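Local coordinates for discoidin-2 (Dictyostelium discoideum, PDB 2VM9), which binds galactose and N-acetylgalactosamine as a trimeric, calcium-containing lectin and may take part in spore formation and spore-coat assembly, at residues 84-89 with 142-147; 77-82 with 118-123. All blocks are in the same frame, centred on the assembly; numbering follows the deposited sequence.

Contact 1: 84-89 with 142-147; sequences HDQWVT and NNHISL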
# COMPACT_ATOMS: atom_id res chain seq x y z
N HIS A 84 38.46 1.28 0.47
CA HIS A 84 39.39 1.76 1.52
C HIS A 84 39.14 0.99 2.81
O HIS A 84 38.09 0.40 2.96
CB HIS A 84 39.28 3.26 1.76
CG HIS A 84 39.96 4.06 0.71
ND1 HIS A 84 41.31 3.92 0.44
CD2 HIS A 84 39.48 4.94 -0.20
CE1 HIS A 84 41.63 4.72 -0.57
NE2 HIS A 84 40.53 5.34 -0.98
N ASP A 85 40.12 1.00 3.71
CA ASP A 85 40.06 0.20 4.93
C ASP A 85 39.20 0.88 6.00
O ASP A 85 39.71 1.38 7.00
CB ASP A 85 41.47 -0.03 5.48
CG ASP A 85 42.30 -0.96 4.62
OD1 ASP A 85 41.76 -1.67 3.74
OD2 ASP A 85 43.51 -1.02 4.86
N GLN A 86 37.89 0.90 5.75
CA GLN A 86 36.93 1.49 6.69
C GLN A 86 35.78 0.54 6.79
O GLN A 86 35.34 -0.02 5.77
CB GLN A 86 36.40 2.82 6.15
CG GLN A 86 37.48 3.86 5.97
CD GLN A 86 37.04 5.03 5.11
OE1 GLN A 86 35.90 5.10 4.61
NE2 GLN A 86 37.96 5.98 4.94
N TRP A 87 35.28 0.33 8.01
CA TRP A 87 34.15 -0.58 8.20
C TRP A 87 33.54 -0.35 9.59
O TRP A 87 34.23 0.09 10.52
CB TRP A 87 34.53 -2.08 8.02
CG TRP A 87 35.76 -2.55 8.77
CD1 TRP A 87 35.82 -2.95 10.09
CD2 TRP A 87 37.07 -2.70 8.24
NE1 TRP A 87 37.11 -3.37 10.40
CE2 TRP A 87 37.90 -3.21 9.28
CE3 TRP A 87 37.64 -2.46 6.96
CZ2 TRP A 87 39.28 -3.45 9.10
CZ3 TRP A 87 39.01 -2.74 6.77
CH2 TRP A 87 39.80 -3.24 7.84
N VAL A 88 32.24 -0.61 9.71
CA VAL A 88 31.59 -0.53 11.01
C VAL A 88 31.80 -1.83 11.75
O VAL A 88 31.50 -2.89 11.23
CB VAL A 88 30.10 -0.18 10.83
CG1 VAL A 88 29.34 -0.32 12.15
CG2 VAL A 88 30.00 1.24 10.23
N THR A 89 32.32 -1.75 12.99
CA THR A 89 32.65 -2.95 13.75
C THR A 89 31.52 -3.38 14.69
O THR A 89 31.49 -4.53 15.14
CB THR A 89 33.95 -2.74 14.56
OG1 THR A 89 33.81 -1.52 15.32
CG2 THR A 89 35.17 -2.65 13.65
N ASN A 142 36.17 0.96 12.33
CA ASN A 142 37.59 0.99 11.98
C ASN A 142 37.76 2.11 10.98
O ASN A 142 37.22 2.04 9.88
CB ASN A 142 38.07 -0.32 11.34
CG ASN A 142 39.50 -0.21 10.86
OD1 ASN A 142 39.78 -0.62 9.79
ND2 ASN A 142 40.39 0.21 11.67
N ASN A 143 38.52 3.13 11.39
CA ASN A 143 38.88 4.28 10.55
C ASN A 143 37.78 5.28 10.21
O ASN A 143 37.99 6.49 10.29
CB ASN A 143 39.61 3.83 9.27
CG ASN A 143 41.05 3.41 9.58
OD1 ASN A 143 41.63 3.95 10.51
ND2 ASN A 143 41.61 2.47 8.82
N HIS A 144 36.62 4.79 9.80
CA HIS A 144 35.51 5.69 9.45
C HIS A 144 34.21 4.91 9.50
O HIS A 144 34.22 3.71 9.31
CB HIS A 144 35.70 6.24 8.03
CG HIS A 144 34.99 7.54 7.81
ND1 HIS A 144 35.60 8.76 8.02
CD2 HIS A 144 33.72 7.82 7.43
CE1 HIS A 144 34.75 9.73 7.75
NE2 HIS A 144 33.59 9.18 7.41
N ILE A 145 33.10 5.62 9.73
CA ILE A 145 31.79 5.00 9.66
C ILE A 145 31.47 4.88 8.16
O ILE A 145 31.01 5.82 7.53
CB ILE A 145 30.74 5.83 10.39
CG1 ILE A 145 31.09 5.88 11.89
CG2 ILE A 145 29.33 5.25 10.15
CD1 ILE A 145 30.25 6.92 12.68
N SER A 146 31.75 3.70 7.62
CA SER A 146 31.54 3.40 6.21
C SER A 146 30.96 1.99 6.15
O SER A 146 31.47 1.06 6.79
CB SER A 146 32.86 3.47 5.41
OG SER A 146 33.45 4.77 5.47
N LEU A 147 29.89 1.82 5.37
CA LEU A 147 29.31 0.49 5.29
C LEU A 147 28.53 0.30 4.01
O LEU A 147 28.14 1.27 3.33
CB LEU A 147 28.41 0.17 6.50
CG LEU A 147 27.11 1.00 6.57
CD1 LEU A 147 25.98 0.36 5.77
CD2 LEU A 147 26.66 1.21 8.01

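Contact 2: 77-82 with 118-123; sequences STQGRG and NSIVTI. With PO4 (phosphate ion), chain G.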
# COMPACT_ATOMS: atom_id res chain seq x y z
N SER A 77 22.27 -7.68 6.47
CA SER A 77 23.65 -7.99 6.19
C SER A 77 24.42 -6.68 6.10
O SER A 77 23.92 -5.73 5.51
CB SER A 77 23.78 -8.69 4.85
OG SER A 77 23.27 -10.01 4.98
N THR A 78 25.60 -6.63 6.70
CA THR A 78 26.48 -5.46 6.57
C THR A 78 27.86 -5.88 6.07
O THR A 78 28.29 -7.03 6.21
CB THR A 78 26.63 -4.65 7.90
OG1 THR A 78 27.37 -5.42 8.85
CG2 THR A 78 25.24 -4.28 8.48
N GLN A 79 28.56 -4.90 5.51
CA GLN A 79 29.83 -5.10 4.89
C GLN A 79 30.57 -3.78 5.09
O GLN A 79 29.97 -2.71 5.29
CB GLN A 79 29.53 -5.38 3.42
CG GLN A 79 30.62 -5.82 2.55
CD GLN A 79 30.06 -6.12 1.16
OE1 GLN A 79 29.16 -5.42 0.69
NE2 GLN A 79 30.59 -7.15 0.51
N GLY A 80 31.89 -3.85 5.04
CA GLY A 80 32.65 -2.62 5.09
C GLY A 80 32.70 -1.94 3.72
O GLY A 80 31.93 -2.24 2.78
N ARG A 81 33.61 -0.99 3.64
CA ARG A 81 33.79 -0.19 2.42
C ARG A 81 34.66 -0.92 1.41
O ARG A 81 35.73 -1.44 1.77
CB ARG A 81 34.44 1.16 2.80
CG ARG A 81 34.78 2.02 1.61
CD ARG A 81 35.16 3.45 2.02
NE ARG A 81 35.59 4.16 0.82
CZ ARG A 81 35.98 5.43 0.78
NH1 ARG A 81 35.97 6.17 1.90
NH2 ARG A 81 36.36 5.95 -0.39
N GLY A 82 34.24 -0.94 0.15
CA GLY A 82 34.99 -1.73 -0.86
C GLY A 82 36.38 -1.22 -1.23
O GLY A 82 37.28 -2.03 -1.50
N ASN A 118 35.19 -6.48 2.85
CA ASN A 118 34.25 -7.18 1.95
C ASN A 118 33.46 -8.32 2.52
O ASN A 118 32.52 -8.80 1.87
CB ASN A 118 34.99 -7.67 0.68
CG ASN A 118 35.50 -6.53 -0.14
OD1 ASN A 118 34.78 -5.58 -0.42
ND2 ASN A 118 36.75 -6.61 -0.56
N SER A 119 33.85 -8.84 3.69
CA SER A 119 33.16 -10.02 4.19
C SER A 119 31.81 -9.59 4.75
O SER A 119 31.69 -8.56 5.41
CB SER A 119 33.95 -10.76 5.27
OG SER A 119 35.24 -11.13 4.78
N ILE A 120 30.80 -10.37 4.42
CA ILE A 120 29.43 -10.04 4.82
C ILE A 120 29.13 -10.62 6.19
O ILE A 120 29.43 -11.79 6.48
CB ILE A 120 28.45 -10.56 3.75
CG1 ILE A 120 28.73 -9.80 2.43
CG2 ILE A 120 26.97 -10.40 4.26
CD1 ILE A 120 28.02 -10.39 1.20
N VAL A 121 28.53 -9.81 7.04
CA VAL A 121 28.05 -10.29 8.35
C VAL A 121 26.54 -10.15 8.39
O VAL A 121 26.01 -9.08 8.17
CB VAL A 121 28.70 -9.51 9.54
CG1 VAL A 121 28.05 -9.95 10.91
CG2 VAL A 121 30.23 -9.73 9.51
N THR A 122 25.87 -11.27 8.64
CA THR A 122 24.40 -11.32 8.57
C THR A 122 23.84 -11.72 9.91
O THR A 122 24.34 -12.66 10.57
CB THR A 122 23.93 -12.33 7.49
OG1 THR A 122 24.52 -11.97 6.23
CG2 THR A 122 22.39 -12.36 7.39
N ILE A 123 22.83 -10.97 10.33
CA ILE A 123 22.08 -11.20 11.54
C ILE A 123 20.66 -11.57 11.12
O ILE A 123 20.05 -10.88 10.30
CB ILE A 123 22.03 -9.93 12.38
CG1 ILE A 123 23.46 -9.40 12.60
CG2 ILE A 123 21.23 -10.12 13.68
CD1 ILE A 123 24.39 -10.38 13.20
P PO4 G . 37.89 9.22 -0.15
O1 PO4 G . 39.01 9.35 0.86
O2 PO4 G . 36.75 8.60 0.45
O3 PO4 G . 38.42 8.38 -1.30
O4 PO4 G . 37.59 10.58 -0.72
O HOH W 1 25.82 -7.21 10.28
O HOH W 2 33.03 -6.29 5.53
O HOH W 3 37.79 -4.51 -2.21

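Contact 1: 84-89 with 142-147
W87 and N142 form an antiparallel hydrogen-bonded pair where strands 87-96 and 133-142 meet at one end of the F5/8 type C beta-sandwich. N142 N reaches W87 O at 2.8 Å, and the return bond from W87 N to N142 O is longer, at 3.2 Å. Both side chains rise on the same face of the sheet. With CG of W87 set between the backbone N and the carbonyl carbon (chi1 49°), the indole lies under N142. CB of N142 stands over the face of the five-membered ring, 3.6 Å from its centroid, a CH-pi contact. OD1 continues over the same face and comes 3.0 Å from CZ2, near the rim. The amide plane is turned 43° from the ring.

The turn after N142 sends the chain toward strand 146-153. N143 uses its ND2 to bind D85 O at 2.8 Å; D85 O lies in the amide plane of N143, and the bond is nearly straight. Q86, in the loop just before the strand, sends its side chain the opposite way from that of W87, its extended chain running alongside H144, whose CB packs against CD. OE1 of Q86 accepts from S146 OG and also from R81 NH1, two donors that should fix the amide's rotation; S146 OG in turn has S53 OG as a partner. Farther in, V88 CG2 touches I145 and L147, joining the buried side that P138 also lines. The S146 OG to Q86 OE1 bond is short, 2.6 Å, with the hydroxyl tilted 31° from the carbonyl plane.

Contact 2: 77-82 with 118-123
Q79 reaches across from the end of strand 70-79 to the backbone of N118, just beyond the antiparallel pairing of that strand with strand 121-131 in the F5/8 type C beta-sandwich. Its CB starts a chain that is extended throughout: CG lies opposite the backbone N (chi1 -171°), and chi2 is also near 180°. CG passes 3.6 Å from N118 O; CD faces both that oxygen and I120 CG1; NE2 then donates to N118 O at 2.9 Å. The N-H...O angle is 172° and the acceptor lies in the amide plane of Q79, yet the donor stands above the carbonyl plane of N118. The other amide atom, OE1, accepts from N36 N, which leaves both ends of the amide engaged.

T78 and V121 form the hydrogen-bonded pair, each N donating to the other's O at 2.9 Å. One water joins T78 OG1 to V121 O, and N114 OD1 is a further partner of that hydroxyl. In the adjoining non-hydrogen-bonded pair, the hydroxyls S77 OG and T122 OG1 share a hydrogen bond of 2.6 Å, while S77 CB touches I120 CG2.

Past the strands the chains separate, and a water spans G82 O and N118 ND2, while N118 OD1 accepts from R148 NH2. The contact therefore passes from direct backbone pairing to side-chain and water bridges, its cohesion resting mainly on hydrogen bonds, with I120 adding a small apolar patch.

In the fold
Contacts 1 and 2 have centres 11 Å apart, and their segments alternate along the chain, so that 77-82 leads into 84-89 and 118-123 precedes 142-147. Strands 70-79 and 146-153 are neighbours in one sheet, and L147 CB lies 3.5 Å from Q79 O. W87 CB meets G80 CA, also at 3.5 Å. R81 and G82 belong to a predicted cell-attachment motif; R81 is the polar tie to Q86 of contact 1, while its guanidinium edge holds a phosphate, probably from the crystallisation liquor, that H28 NE2 also binds. The calcium site of N39, S40 and D47 lies nearby but takes no part in either contact. The curated carbohydrate-binding residues D209, R218 and W238 belong to the separate lectin-like region.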